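Local coordinates for protein beta-phenylalanine aminotransferase (Variovorax paradoxus, PDB 4AO9) that probably transfers the amino group of beta-phenylalanine to a keto-acid acceptor, with pyridoxal-5'-phosphate bound as its cofactor, at residues A111-E114 and A115-G119; R134-C137 and E138-Q142; K337-T340 and P341-G345. One frame throughout, in Å; residues are numbered along the deposited sequence.

Interaction 1: A111-E114 and A115-G119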
# COMPACT_ATOMS: atom_id res chain seq x y z
N ALA A 111 -6.42 -8.81 -19.42
CA ALA A 111 -7.37 -8.22 -18.48
C ALA A 111 -6.97 -6.80 -18.12
O ALA A 111 -7.81 -5.91 -18.06
CB ALA A 111 -7.48 -9.07 -17.23
N VAL A 112 -5.68 -6.58 -17.89
CA VAL A 112 -5.17 -5.26 -17.56
C VAL A 112 -5.35 -4.31 -18.74
O VAL A 112 -5.79 -3.16 -18.56
CB VAL A 112 -3.69 -5.32 -17.10
CG1 VAL A 112 -3.08 -3.92 -16.97
CG2 VAL A 112 -3.57 -6.07 -15.78
N ILE A 113 -5.00 -4.77 -19.94
CA ILE A 113 -5.16 -3.94 -21.14
C ILE A 113 -6.63 -3.54 -21.35
O ILE A 113 -6.93 -2.37 -21.60
CB ILE A 113 -4.60 -4.66 -22.40
CG1 ILE A 113 -3.08 -4.72 -22.31
CG2 ILE A 113 -5.07 -3.97 -23.70
CD1 ILE A 113 -2.41 -5.54 -23.40
N GLU A 114 -7.54 -4.50 -21.23
CA GLU A 114 -8.96 -4.20 -21.37
C GLU A 114 -9.43 -3.19 -20.32
O GLU A 114 -10.19 -2.27 -20.64
CB GLU A 114 -9.82 -5.47 -21.32
CG GLU A 114 -11.31 -5.20 -21.52
CD GLU A 114 -12.17 -6.45 -21.61
OE1 GLU A 114 -11.64 -7.59 -21.59
OE2 GLU A 114 -13.41 -6.29 -21.72
N ALA A 115 -8.98 -3.35 -19.07
CA ALA A 115 -9.32 -2.38 -18.02
C ALA A 115 -8.82 -0.98 -18.36
O ALA A 115 -9.57 -0.00 -18.23
CB ALA A 115 -8.78 -2.83 -16.68
N MET A 116 -7.57 -0.88 -18.81
CA MET A 116 -7.00 0.43 -19.16
C MET A 116 -7.77 1.09 -20.29
O MET A 116 -7.99 2.30 -20.28
CB MET A 116 -5.51 0.33 -19.52
CG MET A 116 -4.64 -0.08 -18.36
SD MET A 116 -2.89 0.23 -18.65
CE MET A 116 -2.75 1.93 -18.09
N GLN A 117 -8.21 0.29 -21.26
CA GLN A 117 -9.00 0.81 -22.38
C GLN A 117 -10.35 1.41 -21.98
O GLN A 117 -10.88 2.28 -22.67
CB GLN A 117 -9.15 -0.26 -23.45
CG GLN A 117 -7.82 -0.56 -24.14
CD GLN A 117 -7.88 -1.77 -25.05
OE1 GLN A 117 -8.78 -2.60 -24.96
NE2 GLN A 117 -6.91 -1.88 -25.95
N GLY A 118 -10.91 0.92 -20.87
CA GLY A 118 -12.14 1.47 -20.31
C GLY A 118 -11.94 2.71 -19.46
O GLY A 118 -12.91 3.31 -19.01
N GLY A 119 -10.68 3.07 -19.22
CA GLY A 119 -10.34 4.23 -18.40
C GLY A 119 -9.89 3.82 -17.01
O GLY A 119 -10.48 2.92 -16.37

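Interaction 2: R134-C137 and E138-Q142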
# COMPACT_ATOMS: atom_id res chain seq x y z
N ARG A 134 -16.97 -10.57 -4.53
CA ARG A 134 -17.84 -11.76 -4.50
C ARG A 134 -17.04 -13.05 -4.68
O ARG A 134 -17.25 -14.03 -3.95
CB ARG A 134 -18.94 -11.63 -5.55
CG ARG A 134 -19.75 -12.91 -5.74
CD ARG A 134 -20.94 -12.69 -6.63
NE ARG A 134 -21.74 -13.91 -6.69
CZ ARG A 134 -22.97 -14.00 -7.19
NH1 ARG A 134 -23.57 -12.93 -7.69
NH2 ARG A 134 -23.60 -15.17 -7.17
N LEU A 135 -16.14 -13.05 -5.66
CA LEU A 135 -15.31 -14.22 -5.93
C LEU A 135 -14.51 -14.62 -4.69
O LEU A 135 -14.45 -15.80 -4.33
CB LEU A 135 -14.35 -13.94 -7.09
CG LEU A 135 -13.62 -15.17 -7.64
CD1 LEU A 135 -14.58 -16.12 -8.36
CD2 LEU A 135 -12.56 -14.73 -8.61
N ILE A 136 -13.92 -13.63 -4.02
CA ILE A 136 -13.11 -13.93 -2.85
C ILE A 136 -13.95 -14.47 -1.69
O ILE A 136 -13.55 -15.45 -1.04
CB ILE A 136 -12.28 -12.70 -2.42
CG1 ILE A 136 -11.22 -12.39 -3.48
CG2 ILE A 136 -11.65 -12.94 -1.05
CD1 ILE A 136 -10.59 -10.98 -3.32
N CYS A 137 -15.11 -13.86 -1.45
CA CYS A 137 -16.01 -14.31 -0.39
C CYS A 137 -16.49 -15.74 -0.65
O CYS A 137 -16.68 -16.51 0.29
CB CYS A 137 -17.19 -13.37 -0.23
SG CYS A 137 -16.73 -11.73 0.42
N GLU A 138 -16.69 -16.07 -1.92
CA GLU A 138 -17.13 -17.43 -2.28
C GLU A 138 -16.01 -18.44 -2.11
O GLU A 138 -16.26 -19.59 -1.70
CB GLU A 138 -17.66 -17.46 -3.71
CG GLU A 138 -19.01 -16.80 -3.85
CD GLU A 138 -19.47 -16.64 -5.30
OE1 GLU A 138 -18.67 -16.83 -6.24
OE2 GLU A 138 -20.65 -16.28 -5.48
N ARG A 139 -14.78 -18.04 -2.41
CA ARG A 139 -13.62 -18.92 -2.31
C ARG A 139 -13.21 -19.16 -0.86
O ARG A 139 -12.75 -20.24 -0.51
CB ARG A 139 -12.45 -18.33 -3.10
CG ARG A 139 -11.24 -19.25 -3.20
CD ARG A 139 -10.29 -18.71 -4.24
NE ARG A 139 -9.07 -19.51 -4.37
CZ ARG A 139 -8.45 -19.73 -5.52
NH1 ARG A 139 -8.96 -19.25 -6.66
NH2 ARG A 139 -7.32 -20.43 -5.55
N PHE A 140 -13.38 -18.13 -0.03
CA PHE A 140 -13.00 -18.19 1.37
C PHE A 140 -14.22 -17.79 2.21
O PHE A 140 -14.35 -16.64 2.63
CB PHE A 140 -11.81 -17.25 1.64
CG PHE A 140 -10.64 -17.46 0.71
CD1 PHE A 140 -9.79 -18.55 0.87
CD2 PHE A 140 -10.37 -16.56 -0.31
CE1 PHE A 140 -8.70 -18.75 0.02
CE2 PHE A 140 -9.27 -16.74 -1.16
CZ PHE A 140 -8.44 -17.84 -1.00
N PRO A 141 -15.13 -18.74 2.46
CA PRO A 141 -16.43 -18.40 3.05
C PRO A 141 -16.39 -17.84 4.48
O PRO A 141 -17.40 -17.30 4.96
CB PRO A 141 -17.21 -19.71 2.97
CG PRO A 141 -16.54 -20.49 1.91
CD PRO A 141 -15.09 -20.15 2.02
N GLN A 142 -15.25 -17.97 5.16
CA GLN A 142 -15.04 -17.30 6.44
C GLN A 142 -14.96 -15.78 6.28
O GLN A 142 -14.95 -15.04 7.27
CB GLN A 142 -13.78 -17.82 7.15
CG GLN A 142 -12.46 -17.46 6.46
CD GLN A 142 -12.01 -18.49 5.44
OE1 GLN A 142 -12.79 -18.96 4.60
NE2 GLN A 142 -10.73 -18.85 5.50

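Interaction 3: K337-T340 and P341-G345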
# COMPACT_ATOMS: atom_id res chain seq x y z
N LYS A 337 -9.38 -17.89 -14.29
CA LYS A 337 -8.82 -18.52 -15.49
C LYS A 337 -7.59 -19.37 -15.24
O LYS A 337 -7.31 -20.31 -16.01
CB LYS A 337 -8.52 -17.48 -16.58
CG LYS A 337 -9.74 -16.72 -17.07
CD LYS A 337 -9.37 -15.69 -18.13
CE LYS A 337 -10.60 -14.91 -18.60
NZ LYS A 337 -10.27 -14.02 -19.75
N LEU A 338 -6.84 -19.06 -14.18
CA LEU A 338 -5.55 -19.70 -13.96
C LEU A 338 -5.40 -20.35 -12.60
O LEU A 338 -5.29 -21.57 -12.51
CB LEU A 338 -4.41 -18.69 -14.19
CG LEU A 338 -4.28 -18.14 -15.61
CD1 LEU A 338 -3.26 -17.03 -15.66
CD2 LEU A 338 -3.90 -19.29 -16.56
N PHE A 339 -5.40 -19.55 -11.54
CA PHE A 339 -5.20 -20.10 -10.21
C PHE A 339 -6.53 -20.33 -9.52
O PHE A 339 -6.87 -19.67 -8.53
CB PHE A 339 -4.28 -19.22 -9.37
CG PHE A 339 -3.71 -19.92 -8.16
CD1 PHE A 339 -2.89 -21.03 -8.30
CD2 PHE A 339 -4.00 -19.47 -6.87
CE1 PHE A 339 -2.35 -21.68 -7.20
CE2 PHE A 339 -3.47 -20.11 -5.75
CZ PHE A 339 -2.64 -21.22 -5.92
N THR A 340 -7.28 -21.28 -10.07
CA THR A 340 -8.57 -21.69 -9.54
C THR A 340 -8.36 -22.51 -8.27
O THR A 340 -7.22 -22.88 -7.96
CB THR A 340 -9.27 -22.59 -10.57
OG1 THR A 340 -8.41 -23.71 -10.86
CG2 THR A 340 -9.55 -21.81 -11.85
N PRO A 341 -9.44 -22.78 -7.51
CA PRO A 341 -9.26 -23.65 -6.35
C PRO A 341 -8.65 -25.00 -6.75
O PRO A 341 -7.77 -25.53 -6.06
CB PRO A 341 -10.68 -23.82 -5.82
CG PRO A 341 -11.33 -22.51 -6.17
CD PRO A 341 -10.79 -22.18 -7.54
N GLU A 342 -9.09 -25.54 -7.89
CA GLU A 342 -8.55 -26.80 -8.40
C GLU A 342 -7.05 -26.73 -8.69
O GLU A 342 -6.29 -27.63 -8.33
CB GLU A 342 -9.33 -27.24 -9.64
CG GLU A 342 -10.78 -27.66 -9.38
CD GLU A 342 -11.76 -26.51 -9.08
OE1 GLU A 342 -11.47 -25.32 -9.39
OE2 GLU A 342 -12.85 -26.81 -8.54
N ALA A 343 -6.63 -25.63 -9.33
CA ALA A 343 -5.22 -25.40 -9.61
C ALA A 343 -4.38 -25.27 -8.34
O ALA A 343 -3.24 -25.72 -8.30
CB ALA A 343 -5.06 -24.17 -10.47
N ALA A 344 -4.95 -24.64 -7.31
CA ALA A 344 -4.26 -24.51 -6.04
C ALA A 344 -3.99 -25.89 -5.42
O ALA A 344 -2.90 -26.14 -4.92
CB ALA A 344 -5.05 -23.61 -5.08
N GLY A 345 -5.00 -26.77 -5.48
CA GLY A 345 -4.86 -28.15 -5.03
C GLY A 345 -3.80 -28.91 -5.81
O GLY A 345 -2.95 -29.59 -5.22

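Interaction 1: A111-E114 and A115-G119
Ile113 and Gln117, one helical turn apart, lie side by side and point the same way. The CG2 branch of Ile113 meets the amide end of Gln117, with CG2 3.6 Å from NE2. Gln117 reaches it because its CG stands beside the backbone N (chi1 -69°), which also brings CG to 3.2 Å from Ile113 O before the chain runs out extended. On the buried flank the apolar pair is looser: Val112 CG1 is 4.4 Å from Met116 CG, and the methionine chain then bends at chi3 and leads away. These residues belong to the C-terminal part of helix 106-117, a ladder of i to i+4 bonds in which Met116 N donates to Val112 O at 2.9 Å (163° at the hydrogen). The ladder weakens where Gly118 N to Glu114 O stretches to 3.3 Å, and Gly119 then leaves helical geometry with positive phi. In the dimer, Ile113 packs on Ile113 of the second subunit, while Val112 and Met116 exchange contacts with Met116 and Val112 of that chain. Within their own chain Ala115 touches Ala329, and both Val112 and Met116 touch Met326, of helix 325-337.

Interaction 2: R134-C137 and E138-Q142
Arg134 and Glu138 are joined by a salt bridge one turn apart on helix 129-139. Arg134 NE gives its hydrogen to Glu138 OE2 at 2.9 Å, almost straight at 175°. The oxygen lies practically in the guanidinium plane, at its edge, yet it is itself met from above the carboxylate plane; the two flat groups stand 83° apart. The arginine reaches out as an extended chain with CG anti to the backbone N (chi1 171°), and its CG packs alongside the same oxygen at 3.5 Å. The backbone also links the two residues, Glu138 N donating to Arg134 O.

Just past the helix end comes Phe140, one turn on from Ile136. Its N donates to Ile136 O at 2.9 Å, although the residue has itself left helical phi and psi. Its ring crosses obliquely to Ile136, with CD2 3.9 Å from CG2. Arg139 CG sits 3.7 Å above one ring face, towards the rim. Beyond the helix end Pro141 CA makes a CA-H...O contact of 3.4 Å with Cys137 O.

The polar end of Arg139 has its main partner elsewhere, NH1 bonding to Phe339 O, whereas the backbone O of Arg139 is hydrogen-bonded to His270 ND1. The apolar side of the helix lies against the large mixed sheet: Ile136 touches Leu146 and Phe148 of strand 145-149, and both Ile136 and Phe140 touch Leu285 of strand 282-286. Leu135 touches Tyr332, Leu335 and Thr336 of helix 325-337, while Arg134 and Cys137 pack on Tyr54 of the second subunit.

Interaction 3: K337-T340 and P341-G345
Thr340 grips the first turn of helix 341-365 with two atoms. Its carbonyl O accepts from Ala344 N at 2.9 Å, the regular i to i+4 bond that starts the helix. Its hydroxyl OG1 accepts from Ala343 N at 3.0 Å, with 160° at the hydrogen. This is an N-cap: a side chain standing in for the carbonyl that no earlier turn supplies to that amide. The torsion makes it possible, because OG1 sits between the backbone N and the carbonyl carbon (chi1 57°) and so turns onto the helix end. Pro341 follows at the first helical position, where an amide without hydrogen costs no helical bond; its CD is pressed to 3.4 Å from Thr340 CB.

Outside this cap, Ala343 CB points back towards the loop and touches Leu338 O at 3.3 Å. The loop turns at Phe339, the centre of an inverse gamma turn whose Thr340 N to Leu338 O bond is weak. A chi1 of -163° turns the Phe339 ring to the first helical turn, where CZ lies 3.5 Å from Ala344 CB. A serine in place of Phe339 would probably strip the Ala344 methyl of its aromatic neighbour and leave Tyr288 without its ring partner, opening a gap between the loop and the helix start.

Phe339 and Tyr288 meet edge to face, and Tyr288 follows Lys287 of the cofactor pocket. The loop bridges helix 325-337 and helix 341-365. Leu338 touches Glu107 of helix 106-117, and Pro341 and Ala344 rest on the side chain of Arg139 of helix 129-139.

Overall arrangement
The three contacts come in series along the chain, all within the part that marks the protein as a class-III aminotransferase, and each lies at the end or start of a helix. Interactions 2 and 3 are close, with centres 14 Å apart, and they touch where Arg139 reaches the loop between helices 325-337 and 341-365. Interaction 1 is more remote, its centre 25 Å from that of interaction 2 and 24 Å from that of interaction 3, without touching either. Helix 325-337 nevertheless ties them together: it packs against the helices of interactions 1 and 2 and leads into interaction 3. Interactions 1 and 2 both meet the second subunit, so their two helices take part in the dimer interface as well as in packing within the chain.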